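Beta/alpha-amylase (Paenibacillus polymyxa, PDB 3VOC) hydrolyses alpha-1,4-glucosidic linkages in starch, its beta-amylase section, the part in this crystal structure, removing successive maltose units from non-reducing chain ends. Local coordinates at residues Ser123-Gly128 with Gln250-Lys255; Lys131-Leu136 with Gly258-Ala263; Ala263-Phe268 with Ala315-Thr320; Asn267-Ser270 with Arg275-Ala278. All blocks are in the same frame, centred on the assembly; numbering follows the deposited sequence.

Following the chain, the turn and early helix at 123-128 come first, then 131-136 further along helix 127-144. More than a hundred residues later, helix 240-268 returns past both: 250-255 meets the turn (contact 1) and 258-263 meets the helix (contact 2), closing two long loops that cross because their segments alternate. Contact 3 follows in series, with Ala-263 common to it and contact 2, and closes a loop of 46 residues by bringing the helix end to the approach of strand 318-321. Contact 4 starts from the same helix end, sharing Asn-267 and Phe-268, and closes earlier, at 275-278. Together the four tie helix 240-268 to helix 127-144 and to two neighbouring strands of the barrel.

Contact 1. Residues Ser123-Gly128 with Gln250-Lys255; sequences SPLWSG and QSVLEK
This is a small apolar contact between a turn and a helix, in which Pro-124 and Leu-125, just ahead of helix 127-144, meet Val-252 of helix 240-268 on the outer helical layer of the (beta/alpha)8 barrel. It buries about 150 Å², summed over both segments, and no hydrogen bond crosses it. Val-252 is the one helix residue that supplies the contact. Its CG1, held anti to the backbone N (chi1 172°), lies 3.9 Å from Pro-124 CB and 3.8 Å from Leu-125 CD2. The second branch adds a looser touch, Val-252 CG2 standing 4.0 Å from Leu-125 CD2. Thus one methyl of the leucine meets both methyls of the valine, while Pro-124 brings CB and CG to CG1, its CB also lying 4.0 Å from the backbone Val-252 O. Both turn residues cross the valine side chain at about a right angle.

Ser-123 to Trp-126 form a type I beta turn, closed by Trp-126 N on Ser-123 O at 3.1 Å. An ST turn overlaps it: Ser-123 OG accepts from Leu-125 N at 3.0 Å, with an N-H...O angle of 155°. These two bonds fix the backbone that carries Pro-124 and Leu-125.

Around the contact, Leu-125 also packs on helix 188-202, Val-252 touches Tyr-166, and Trp-126 lies against helix 105-108, while Gln-250 and Glu-254 meet helix 305-315, where Glu-254 forms a salt bridge with Arg-307.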
loop_
_atom_site.group_PDB
_atom_site.type_symbol
_atom_site.label_atom_id
_atom_site.label_comp_id
_atom_site.label_asym_id
_atom_site.label_seq_id
_atom_site.Cartn_x
_atom_site.Cartn_y
_atom_site.Cartn_z
ATOM N N SER A 123 -0.601 -2.024 -13.769
ATOM C CA SER A 123 0.484 -2.978 -13.575
ATOM C C SER A 123 1.821 -2.267 -13.690
ATOM O O SER A 123 1.997 -1.460 -14.606
ATOM C CB SER A 123 0.435 -4.076 -14.645
ATOM O OG SER A 123 1.554 -4.944 -14.522
ATOM N N PRO A 124 2.786 -2.605 -12.811
ATOM C CA PRO A 124 4.164 -2.126 -12.962
ATOM C C PRO A 124 4.772 -2.553 -14.292
ATOM O O PRO A 124 5.736 -1.947 -14.749
ATOM C CB PRO A 124 4.911 -2.828 -11.835
ATOM C CG PRO A 124 3.896 -3.148 -10.828
ATOM C CD PRO A 124 2.631 -3.445 -11.614
ATOM N N LEU A 125 4.204 -3.585 -14.905
ATOM C CA LEU A 125 4.735 -4.087 -16.172
ATOM C C LEU A 125 4.384 -3.225 -17.374
ATOM O O LEU A 125 4.963 -3.412 -18.442
ATOM C CB LEU A 125 4.274 -5.527 -16.427
ATOM C CG LEU A 125 4.651 -6.551 -15.347
ATOM C CD1 LEU A 125 4.016 -7.887 -15.707
ATOM C CD2 LEU A 125 6.153 -6.684 -15.165
ATOM N N TRP A 126 3.422 -2.317 -17.235
ATOM C CA TRP A 126 3.074 -1.447 -18.361
ATOM C C TRP A 126 4.146 -0.384 -18.536
ATOM O O TRP A 126 4.531 0.296 -17.576
ATOM C CB TRP A 126 1.693 -0.806 -18.192
ATOM C CG TRP A 126 1.297 0.051 -19.355
ATOM C CD1 TRP A 126 1.450 -0.246 -20.694
ATOM C CD2 TRP A 126 0.665 1.335 -19.303
ATOM N NE1 TRP A 126 0.966 0.785 -21.467
ATOM C CE2 TRP A 126 0.468 1.762 -20.641
ATOM C CE3 TRP A 126 0.230 2.160 -18.256
ATOM C CZ2 TRP A 126 -0.126 2.987 -20.957
ATOM C CZ3 TRP A 126 -0.367 3.384 -18.571
ATOM C CH2 TRP A 126 -0.538 3.785 -19.912
ATOM N N SER A 127 4.642 -0.262 -19.762
ATOM C CA SER A 127 5.640 0.755 -20.099
ATOM C C SER A 127 5.202 2.161 -19.689
ATOM O O SER A 127 6.040 3.011 -19.367
ATOM C CB SER A 127 5.963 0.717 -21.607
ATOM O OG SER A 127 4.783 0.883 -22.404
ATOM N N GLY A 128 3.899 2.407 -19.685
ATOM C CA GLY A 128 3.383 3.744 -19.411
ATOM C C GLY A 128 3.111 4.110 -17.958
ATOM O O GLY A 128 2.813 5.271 -17.661
ATOM N N GLN A 250 8.102 -10.998 -6.613
ATOM C CA GLN A 250 8.463 -9.894 -5.716
ATOM C C GLN A 250 9.281 -8.810 -6.421
ATOM O O GLN A 250 9.024 -7.613 -6.203
ATOM C CB GLN A 250 9.192 -10.385 -4.458
ATOM C CG GLN A 250 9.590 -9.220 -3.520
ATOM C CD GLN A 250 10.072 -9.668 -2.157
ATOM O OE1 GLN A 250 9.459 -10.524 -1.518
ATOM N NE2 GLN A 250 11.178 -9.074 -1.693
ATOM N N SER A 251 10.237 -9.213 -7.273
ATOM C CA SER A 251 11.100 -8.237 -7.987
ATOM C C SER A 251 10.329 -7.203 -8.832
ATOM O O SER A 251 10.769 -6.045 -8.967
ATOM C CB SER A 251 12.178 -8.933 -8.845
ATOM O OG SER A 251 11.631 -9.413 -10.074
ATOM N N VAL A 252 9.192 -7.619 -9.395
ATOM C CA VAL A 252 8.295 -6.718 -10.123
ATOM C C VAL A 252 7.808 -5.556 -9.231
ATOM O O VAL A 252 7.856 -4.386 -9.642
ATOM C CB VAL A 252 7.108 -7.489 -10.767
ATOM C CG1 VAL A 252 6.061 -6.539 -11.349
ATOM C CG2 VAL A 252 7.615 -8.431 -11.866
ATOM N N LEU A 253 7.353 -5.875 -8.025
ATOM C CA LEU A 253 6.996 -4.846 -7.041
ATOM C C LEU A 253 8.193 -3.994 -6.647
ATOM O O LEU A 253 8.076 -2.769 -6.519
ATOM C CB LEU A 253 6.380 -5.477 -5.785
ATOM C CG LEU A 253 5.094 -6.286 -5.994
ATOM C CD1 LEU A 253 4.704 -6.992 -4.687
ATOM C CD2 LEU A 253 3.948 -5.377 -6.487
ATOM N N GLU A 254 9.344 -4.636 -6.455
ATOM C CA GLU A 254 10.543 -3.902 -6.033
ATOM C C GLU A 254 10.983 -2.897 -7.100
ATOM O O GLU A 254 11.311 -1.752 -6.782
ATOM C CB GLU A 254 11.693 -4.852 -5.696
ATOM C CG GLU A 254 11.425 -5.718 -4.471
ATOM C CD GLU A 254 12.401 -6.873 -4.350
ATOM O OE1 GLU A 254 12.818 -7.427 -5.381
ATOM O OE2 GLU A 254 12.741 -7.245 -3.220
ATOM N N LYS A 255 10.971 -3.320 -8.364
ATOM C CA LYS A 255 11.330 -2.408 -9.446
ATOM C C LYS A 255 10.323 -1.257 -9.541
ATOM O O LYS A 255 10.700 -0.098 -9.756
ATOM C CB LYS A 255 11.430 -3.134 -10.788
ATOM C CG LYS A 255 11.830 -2.189 -11.930
ATOM C CD LYS A 255 12.195 -2.947 -13.200
ATOM C CE LYS A 255 12.575 -1.980 -14.324
ATOM N NZ LYS A 255 12.642 -2.667 -15.653
#

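Contact 2. Residues Lys131-Leu136 with Gly258-Ala263; sequences KQYDEL and GVIGAA. With CA (calcium ion), chain B.
Asp-134 packs against Ala-263 from its very first side-chain atom: its CB lies 4.2 Å from Ala-263 CB, which also sits 4.1 Å from Asp-134 CA. With CG anti to the backbone N (chi1 -171°), the carboxylate then runs out beside the methyl, and OD1 passes Ala-263 CB at 4.2 Å. The polar tip ends on the next turn of the same partner helix, where OD1 is hydrogen-bonded to Asn-267 ND2 and OD2 forms a salt bridge with Lys-266. One acidic side chain thus pairs an apolar flank with two polar bonds.

One turn of the partner helix earlier, the side chains of Tyr-133 and Ile-260 run alongside each other in the same direction. Ile-260 CG2 approaches the ring obliquely, 3.4 Å from Tyr-133 CD2, a tight fit.

Helix 127-144 uses another face for metal: calcium is bound by Gln-132 OE1 at 2.3 Å and Glu-135 OE1 at 2.2 Å, and by a water that donates to Gln-132 O. Glu-48, Asp-52 and Asn-53 complete the site. The segment 131-136 therefore stands between the calcium and helix 240-268, with Tyr-137 of its own helix extending the cover over Ile-260 and Ala-263, and Leu-136 resting on helix 44-47.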
loop_
_atom_site.group_PDB
_atom_site.type_symbol
_atom_site.label_atom_id
_atom_site.label_comp_id
_atom_site.label_asym_id
_atom_site.label_seq_id
_atom_site.Cartn_x
_atom_site.Cartn_y
_atom_site.Cartn_z
ATOM N N LYS A 131 5.715 6.669 -16.449
ATOM C CA LYS A 131 5.539 7.954 -17.129
ATOM C C LYS A 131 4.307 8.657 -16.583
ATOM O O LYS A 131 4.370 9.829 -16.238
ATOM C CB LYS A 131 5.407 7.761 -18.654
ATOM C CG LYS A 131 5.291 9.078 -19.423
ATOM C CD LYS A 131 5.198 8.870 -20.935
ATOM C CE LYS A 131 5.170 10.221 -21.645
ATOM N NZ LYS A 131 4.671 10.086 -23.041
ATOM N N GLN A 132 3.184 7.942 -16.522
ATOM C CA GLN A 132 1.952 8.519 -15.964
ATOM C C GLN A 132 2.124 9.040 -14.529
ATOM O O GLN A 132 1.658 10.131 -14.215
ATOM C CB GLN A 132 0.775 7.542 -16.055
ATOM C CG GLN A 132 0.238 7.335 -17.483
ATOM C CD GLN A 132 -0.279 8.615 -18.140
ATOM O OE1 GLN A 132 -0.828 9.504 -17.481
ATOM N NE2 GLN A 132 -0.117 8.698 -19.457
ATOM N N TYR A 133 2.808 8.285 -13.666
ATOM C CA TYR A 133 2.978 8.731 -12.278
ATOM C C TYR A 133 3.904 9.941 -12.222
ATOM O O TYR A 133 3.696 10.852 -11.436
ATOM C CB TYR A 133 3.543 7.619 -11.389
ATOM C CG TYR A 133 2.595 6.452 -11.050
ATOM C CD1 TYR A 133 1.521 6.103 -11.880
ATOM C CD2 TYR A 133 2.828 5.666 -9.928
ATOM C CE1 TYR A 133 0.689 5.018 -11.559
ATOM C CE2 TYR A 133 2.003 4.580 -9.603
ATOM C CZ TYR A 133 0.949 4.258 -10.435
ATOM O OH TYR A 133 0.157 3.178 -10.126
ATOM N N ASP A 134 4.938 9.923 -13.058
ATOM C CA ASP A 134 5.873 11.058 -13.170
ATOM C C ASP A 134 5.113 12.347 -13.531
ATOM O O ASP A 134 5.310 13.384 -12.887
ATOM C CB ASP A 134 6.970 10.718 -14.199
ATOM C CG ASP A 134 8.108 11.742 -14.241
ATOM O OD1 ASP A 134 8.317 12.500 -13.275
ATOM O OD2 ASP A 134 8.817 11.760 -15.262
ATOM N N GLU A 135 4.236 12.287 -14.538
ATOM C CA GLU A 135 3.414 13.452 -14.902
ATOM C C GLU A 135 2.503 13.903 -13.759
ATOM O O GLU A 135 2.319 15.102 -13.544
ATOM C CB GLU A 135 2.527 13.154 -16.116
ATOM C CG GLU A 135 3.290 12.802 -17.398
ATOM C CD GLU A 135 2.368 12.255 -18.475
ATOM O OE1 GLU A 135 1.349 11.599 -18.142
ATOM O OE2 GLU A 135 2.666 12.473 -19.665
ATOM N N LEU A 136 1.909 12.936 -13.054
ATOM C CA LEU A 136 0.978 13.259 -11.966
ATOM C C LEU A 136 1.722 13.895 -10.776
ATOM O O LEU A 136 1.234 14.859 -10.154
ATOM C CB LEU A 136 0.219 11.994 -11.530
ATOM C CG LEU A 136 -0.690 12.110 -10.298
ATOM C CD1 LEU A 136 -1.841 13.059 -10.601
ATOM C CD2 LEU A 136 -1.213 10.745 -9.894
ATOM N N GLY A 258 11.086 1.269 -6.935
ATOM C CA GLY A 258 12.233 2.043 -7.435
ATOM C C GLY A 258 11.815 3.125 -8.425
ATOM O O GLY A 258 12.268 4.280 -8.352
ATOM N N VAL A 259 10.958 2.746 -9.364
ATOM C CA VAL A 259 10.501 3.660 -10.399
ATOM C C VAL A 259 9.678 4.816 -9.799
ATOM O O VAL A 259 9.945 5.977 -10.083
ATOM C CB VAL A 259 9.689 2.904 -11.479
ATOM C CG1 VAL A 259 8.938 3.882 -12.386
ATOM C CG2 VAL A 259 10.620 2.001 -12.292
ATOM N N ILE A 260 8.697 4.492 -8.955
ATOM C CA ILE A 260 7.809 5.523 -8.401
ATOM C C ILE A 260 8.531 6.365 -7.359
ATOM O O ILE A 260 8.289 7.561 -7.248
ATOM C CB ILE A 260 6.452 4.951 -7.894
ATOM C CG1 ILE A 260 6.637 4.087 -6.640
ATOM C CG2 ILE A 260 5.791 4.162 -9.037
ATOM C CD1 ILE A 260 5.326 3.508 -6.056
ATOM N N GLY A 261 9.449 5.739 -6.628
ATOM C CA GLY A 261 10.270 6.449 -5.657
ATOM C C GLY A 261 11.147 7.489 -6.344
ATOM O O GLY A 261 11.274 8.610 -5.869
ATOM N N ALA A 262 11.760 7.106 -7.459
ATOM C CA ALA A 262 12.665 7.998 -8.175
ATOM C C ALA A 262 11.874 9.149 -8.788
ATOM O O ALA A 262 12.312 10.301 -8.746
ATOM C CB ALA A 262 13.452 7.219 -9.247
ATOM N N ALA A 263 10.692 8.843 -9.339
ATOM C CA ALA A 263 9.836 9.888 -9.871
ATOM C C ALA A 263 9.369 10.838 -8.768
ATOM O O ALA A 263 9.282 12.042 -8.990
ATOM C CB ALA A 263 8.629 9.300 -10.639
HETATM CA CA CA B . -0.809 11.831 -17.555
HETATM O O HOH W 1 -0.357 11.722 -15.261
#

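Contact 3. Residues Ala263-Phe268 with Ala315-Thr320; sequences AAHKNF and ADLDLT
His-265 sends its ring from the last turns of helix 240-268 edge-on to the backbone at Ala-315 and Asp-316, a reach set by CG standing anti to the carbonyl carbon (chi1 -84°). NE2 donates to Asp-316 O at 2.8 Å, with an N-H...O angle of 147°. The acceptor lies in the ring plane, but the donor sits well above the carbonyl plane, off the lone-pair directions. Beside this bond, His-265 CE1 is 3.3 Å from Asp-316 OD2, and ring and carboxylate are turned only 10° apart. His-265 CD2 passes Ala-315 O at 3.4 Å, while Leu-317 CD2 approaches His-265 NE2 obliquely at 4.2 Å.

The other ring nitrogen, ND1, is hydrogen-bonded to Asp-269 one turn on, so the imidazole is held from two edges and its rotation is fixed. With NE2 donating and ND1 on a carboxylate, both nitrogens are engaged in a way that would suit a protonated ring; Asp-316 has Arg-275 as its own salt-bridge partner. Without the imidazole, as with an alanine here, Asp-316 O and the Asp-269 carboxylate would probably lose the group that links them.

Within the helix, Ala-263 O accepts from both Asn-267 N and Asn-267 ND2, which arrive from opposite faces of its plane. Asp-316, with positive phi, ends helix 305-315 in a Schellman motif, and the chain then enters strand 318-321; such alpha-to-beta connections recur around a (beta/alpha)8 barrel, at the end where its strands begin.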
loop_
_atom_site.group_PDB
_atom_site.type_symbol
_atom_site.label_atom_id
_atom_site.label_comp_id
_atom_site.label_asym_id
_atom_site.label_seq_id
_atom_site.Cartn_x
_atom_site.Cartn_y
_atom_site.Cartn_z
ATOM N N ALA A 263 10.692 8.843 -9.339
ATOM C CA ALA A 263 9.836 9.888 -9.871
ATOM C C ALA A 263 9.369 10.838 -8.768
ATOM O O ALA A 263 9.282 12.042 -8.990
ATOM C CB ALA A 263 8.629 9.300 -10.639
ATOM N N ALA A 264 9.062 10.308 -7.590
ATOM C CA ALA A 264 8.605 11.172 -6.495
ATOM C C ALA A 264 9.742 12.075 -6.037
ATOM O O ALA A 264 9.558 13.291 -5.846
ATOM C CB ALA A 264 8.077 10.346 -5.341
ATOM N N HIS A 265 10.921 11.485 -5.857
ATOM C CA HIS A 265 12.089 12.258 -5.445
ATOM C C HIS A 265 12.399 13.353 -6.443
ATOM O O HIS A 265 12.675 14.487 -6.064
ATOM C CB HIS A 265 13.307 11.364 -5.224
ATOM C CG HIS A 265 13.343 10.737 -3.868
ATOM N ND1 HIS A 265 13.609 11.461 -2.722
ATOM C CD2 HIS A 265 13.158 9.456 -3.470
ATOM C CE1 HIS A 265 13.573 10.655 -1.677
ATOM N NE2 HIS A 265 13.295 9.435 -2.102
ATOM N N LYS A 266 12.321 13.013 -7.721
ATOM C CA LYS A 266 12.669 13.959 -8.770
ATOM C C LYS A 266 11.749 15.175 -8.739
ATOM O O LYS A 266 12.209 16.314 -8.866
ATOM C CB LYS A 266 12.616 13.282 -10.137
ATOM C CG LYS A 266 12.997 14.210 -11.306
ATOM C CD LYS A 266 12.837 13.493 -12.642
ATOM C CE LYS A 266 11.376 13.454 -13.063
ATOM N NZ LYS A 266 11.200 13.070 -14.495
ATOM N N ASN A 267 10.457 14.924 -8.550
ATOM C CA ASN A 267 9.459 15.984 -8.533
ATOM C C ASN A 267 9.293 16.714 -7.204
ATOM O O ASN A 267 8.864 17.868 -7.179
ATOM C CB ASN A 267 8.123 15.420 -9.011
ATOM C CG ASN A 267 8.127 15.146 -10.512
ATOM O OD1 ASN A 267 8.229 16.069 -11.302
ATOM N ND2 ASN A 267 8.064 13.877 -10.899
ATOM N N PHE A 268 9.616 16.051 -6.102
ATOM C CA PHE A 268 9.277 16.598 -4.783
ATOM C C PHE A 268 10.452 17.150 -4.008
ATOM O O PHE A 268 10.263 18.033 -3.172
ATOM C CB PHE A 268 8.563 15.560 -3.893
ATOM C CG PHE A 268 7.262 15.048 -4.453
ATOM C CD1 PHE A 268 6.478 15.838 -5.311
ATOM C CD2 PHE A 268 6.798 13.783 -4.091
ATOM C CE1 PHE A 268 5.267 15.359 -5.831
ATOM C CE2 PHE A 268 5.578 13.294 -4.588
ATOM C CZ PHE A 268 4.813 14.074 -5.459
ATOM N N ALA A 315 15.591 3.040 -2.115
ATOM C CA ALA A 315 14.796 4.081 -2.780
ATOM C C ALA A 315 14.648 5.346 -1.928
ATOM O O ALA A 315 14.070 6.357 -2.375
ATOM C CB ALA A 315 13.426 3.544 -3.174
ATOM N N ASP A 316 15.176 5.294 -0.709
ATOM C CA ASP A 316 15.064 6.401 0.240
ATOM C C ASP A 316 13.595 6.777 0.428
ATOM O O ASP A 316 13.194 7.925 0.211
ATOM C CB ASP A 316 15.909 7.610 -0.198
ATOM C CG ASP A 316 15.978 8.683 0.869
ATOM O OD1 ASP A 316 16.024 8.322 2.052
ATOM O OD2 ASP A 316 15.975 9.886 0.524
ATOM N N LEU A 317 12.817 5.763 0.804
ATOM C CA LEU A 317 11.403 5.880 1.169
ATOM C C LEU A 317 11.182 5.368 2.582
ATOM O O LEU A 317 11.788 4.362 2.999
ATOM C CB LEU A 317 10.530 5.061 0.214
ATOM C CG LEU A 317 10.594 5.464 -1.275
ATOM C CD1 LEU A 317 9.851 4.483 -2.150
ATOM C CD2 LEU A 317 10.051 6.875 -1.501
ATOM N N ASP A 318 10.313 6.055 3.319
ATOM C CA ASP A 318 9.929 5.599 4.647
ATOM C C ASP A 318 8.886 4.509 4.504
ATOM O O ASP A 318 8.198 4.439 3.489
ATOM C CB ASP A 318 9.377 6.759 5.476
ATOM C CG ASP A 318 10.454 7.768 5.873
ATOM O OD1 ASP A 318 11.635 7.577 5.543
ATOM O OD2 ASP A 318 10.112 8.751 6.546
ATOM N N LEU A 319 8.775 3.661 5.519
ATOM C CA LEU A 319 7.873 2.508 5.442
ATOM C C LEU A 319 6.692 2.698 6.376
ATOM O O LEU A 319 6.872 2.949 7.572
ATOM C CB LEU A 319 8.628 1.213 5.799
ATOM C CG LEU A 319 7.791 -0.062 5.992
ATOM C CD1 LEU A 319 7.146 -0.386 4.681
ATOM C CD2 LEU A 319 8.675 -1.234 6.448
ATOM N N THR A 320 5.485 2.578 5.826
ATOM C CA THR A 320 4.278 2.548 6.631
ATOM C C THR A 320 3.833 1.090 6.715
ATOM O O THR A 320 3.726 0.384 5.692
ATOM C CB THR A 320 3.165 3.429 6.023
ATOM O OG1 THR A 320 3.582 4.802 6.057
ATOM C CG2 THR A 320 1.825 3.260 6.780
#

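Contact 4. Residues Asn267-Ser270 with Arg275-Ala278; sequences NFDS and RIGA
Phe-268 and Ile-276 are the nearest pair across this contact, their CA atoms 8.6 Å apart, and Asp-269 and Arg-275 follow with CA atoms at 8.7 Å. The two segments flank a loop joining a helix to the next strand of the (beta/alpha)8 barrel: helix 240-268 runs out, four residues lie between the segments, and strand 275-279 begins. The spacing is that of a helix packed on a sheet through side chains, and no hydrogen bond joins the segments.

Ile-276 has its CB directed toward the helix end. Its CG1 stands anti to the carbonyl carbon (chi1 -55°) and the chain stays extended to CD1 (chi2 165°), which brings this one methyl up to two side chains of the helix end. Ile-276 CD1 meets the Phe-268 ring at its edge, close to the ring plane, 4.1 Å from Phe-268 CD2, and the two side chains cross at about a right angle. The buried surface is modest, about 99 Å² over both segments.

Phe-268 also rests on Ile-154 of the neighbouring strand 153-156 and on Phe-140 and Ala-141 of helix 127-144, so it wedges between helix and sheet, while Leu-317 adds to the apolar cover of Ile-276. On the strand side, Arg-275 forms a salt bridge with Asp-318, and Gly-277 is bonded through its backbone to strand 153-156.

Asp-269 is the polar member of the group. Its OD2 is engaged by His-265 ND1, while its other oxygen, Asp-269 OD1, lies 3.8 Å from Ile-276 CD1.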
loop_
_atom_site.group_PDB
_atom_site.type_symbol
_atom_site.label_atom_id
_atom_site.label_comp_id
_atom_site.label_asym_id
_atom_site.label_seq_id
_atom_site.Cartn_x
_atom_site.Cartn_y
_atom_site.Cartn_z
ATOM N N ASN A 267 10.457 14.924 -8.550
ATOM C CA ASN A 267 9.459 15.984 -8.533
ATOM C C ASN A 267 9.293 16.714 -7.204
ATOM O O ASN A 267 8.864 17.868 -7.179
ATOM C CB ASN A 267 8.123 15.420 -9.011
ATOM C CG ASN A 267 8.127 15.146 -10.512
ATOM O OD1 ASN A 267 8.229 16.069 -11.302
ATOM N ND2 ASN A 267 8.064 13.877 -10.899
ATOM N N PHE A 268 9.616 16.051 -6.102
ATOM C CA PHE A 268 9.277 16.598 -4.783
ATOM C C PHE A 268 10.452 17.150 -4.008
ATOM O O PHE A 268 10.263 18.033 -3.172
ATOM C CB PHE A 268 8.563 15.560 -3.893
ATOM C CG PHE A 268 7.262 15.048 -4.453
ATOM C CD1 PHE A 268 6.478 15.838 -5.311
ATOM C CD2 PHE A 268 6.798 13.783 -4.091
ATOM C CE1 PHE A 268 5.267 15.359 -5.831
ATOM C CE2 PHE A 268 5.578 13.294 -4.588
ATOM C CZ PHE A 268 4.813 14.074 -5.459
ATOM N N ASP A 269 11.650 16.613 -4.238
ATOM C CA ASP A 269 12.774 16.929 -3.353
ATOM C C ASP A 269 13.196 18.387 -3.401
ATOM O O ASP A 269 13.617 18.925 -2.388
ATOM C CB ASP A 269 13.982 16.024 -3.601
ATOM C CG ASP A 269 13.788 14.627 -3.028
ATOM O OD1 ASP A 269 12.711 14.343 -2.468
ATOM O OD2 ASP A 269 14.697 13.803 -3.178
ATOM N N SER A 270 13.076 19.022 -4.560
ATOM C CA SER A 270 13.442 20.447 -4.674
ATOM C C SER A 270 12.248 21.401 -4.490
ATOM O O SER A 270 12.406 22.612 -4.542
ATOM C CB SER A 270 14.162 20.709 -5.995
ATOM O OG SER A 270 13.277 20.494 -7.075
ATOM N N ARG A 275 10.267 13.877 3.700
ATOM C CA ARG A 275 10.268 12.402 3.586
ATOM C C ARG A 275 9.105 11.923 2.713
ATOM O O ARG A 275 7.989 12.450 2.806
ATOM C CB ARG A 275 10.145 11.729 4.967
ATOM C CG ARG A 275 11.301 11.981 5.947
ATOM C CD ARG A 275 12.656 11.666 5.320
ATOM N NE ARG A 275 12.738 10.270 4.899
ATOM C CZ ARG A 275 13.697 9.773 4.127
ATOM N NH1 ARG A 275 14.664 10.557 3.669
ATOM N NH2 ARG A 275 13.683 8.485 3.785
ATOM N N ILE A 276 9.379 10.921 1.882
ATOM C CA ILE A 276 8.365 10.295 1.049
ATOM C C ILE A 276 8.232 8.856 1.538
ATOM O O ILE A 276 9.239 8.188 1.837
ATOM C CB ILE A 276 8.781 10.322 -0.445
ATOM C CG1 ILE A 276 9.080 11.765 -0.883
ATOM C CG2 ILE A 276 7.699 9.678 -1.349
ATOM C CD1 ILE A 276 9.850 11.885 -2.209
ATOM N N GLY A 277 6.993 8.383 1.631
ATOM C CA GLY A 277 6.767 7.031 2.098
ATOM C C GLY A 277 5.878 6.191 1.196
ATOM O O GLY A 277 5.199 6.702 0.293
ATOM N N ALA A 278 5.863 4.895 1.467
ATOM C CA ALA A 278 4.942 3.979 0.806
ATOM C C ALA A 278 4.587 2.891 1.815
ATOM O O ALA A 278 5.204 2.800 2.883
ATOM C CB ALA A 278 5.558 3.379 -0.467
#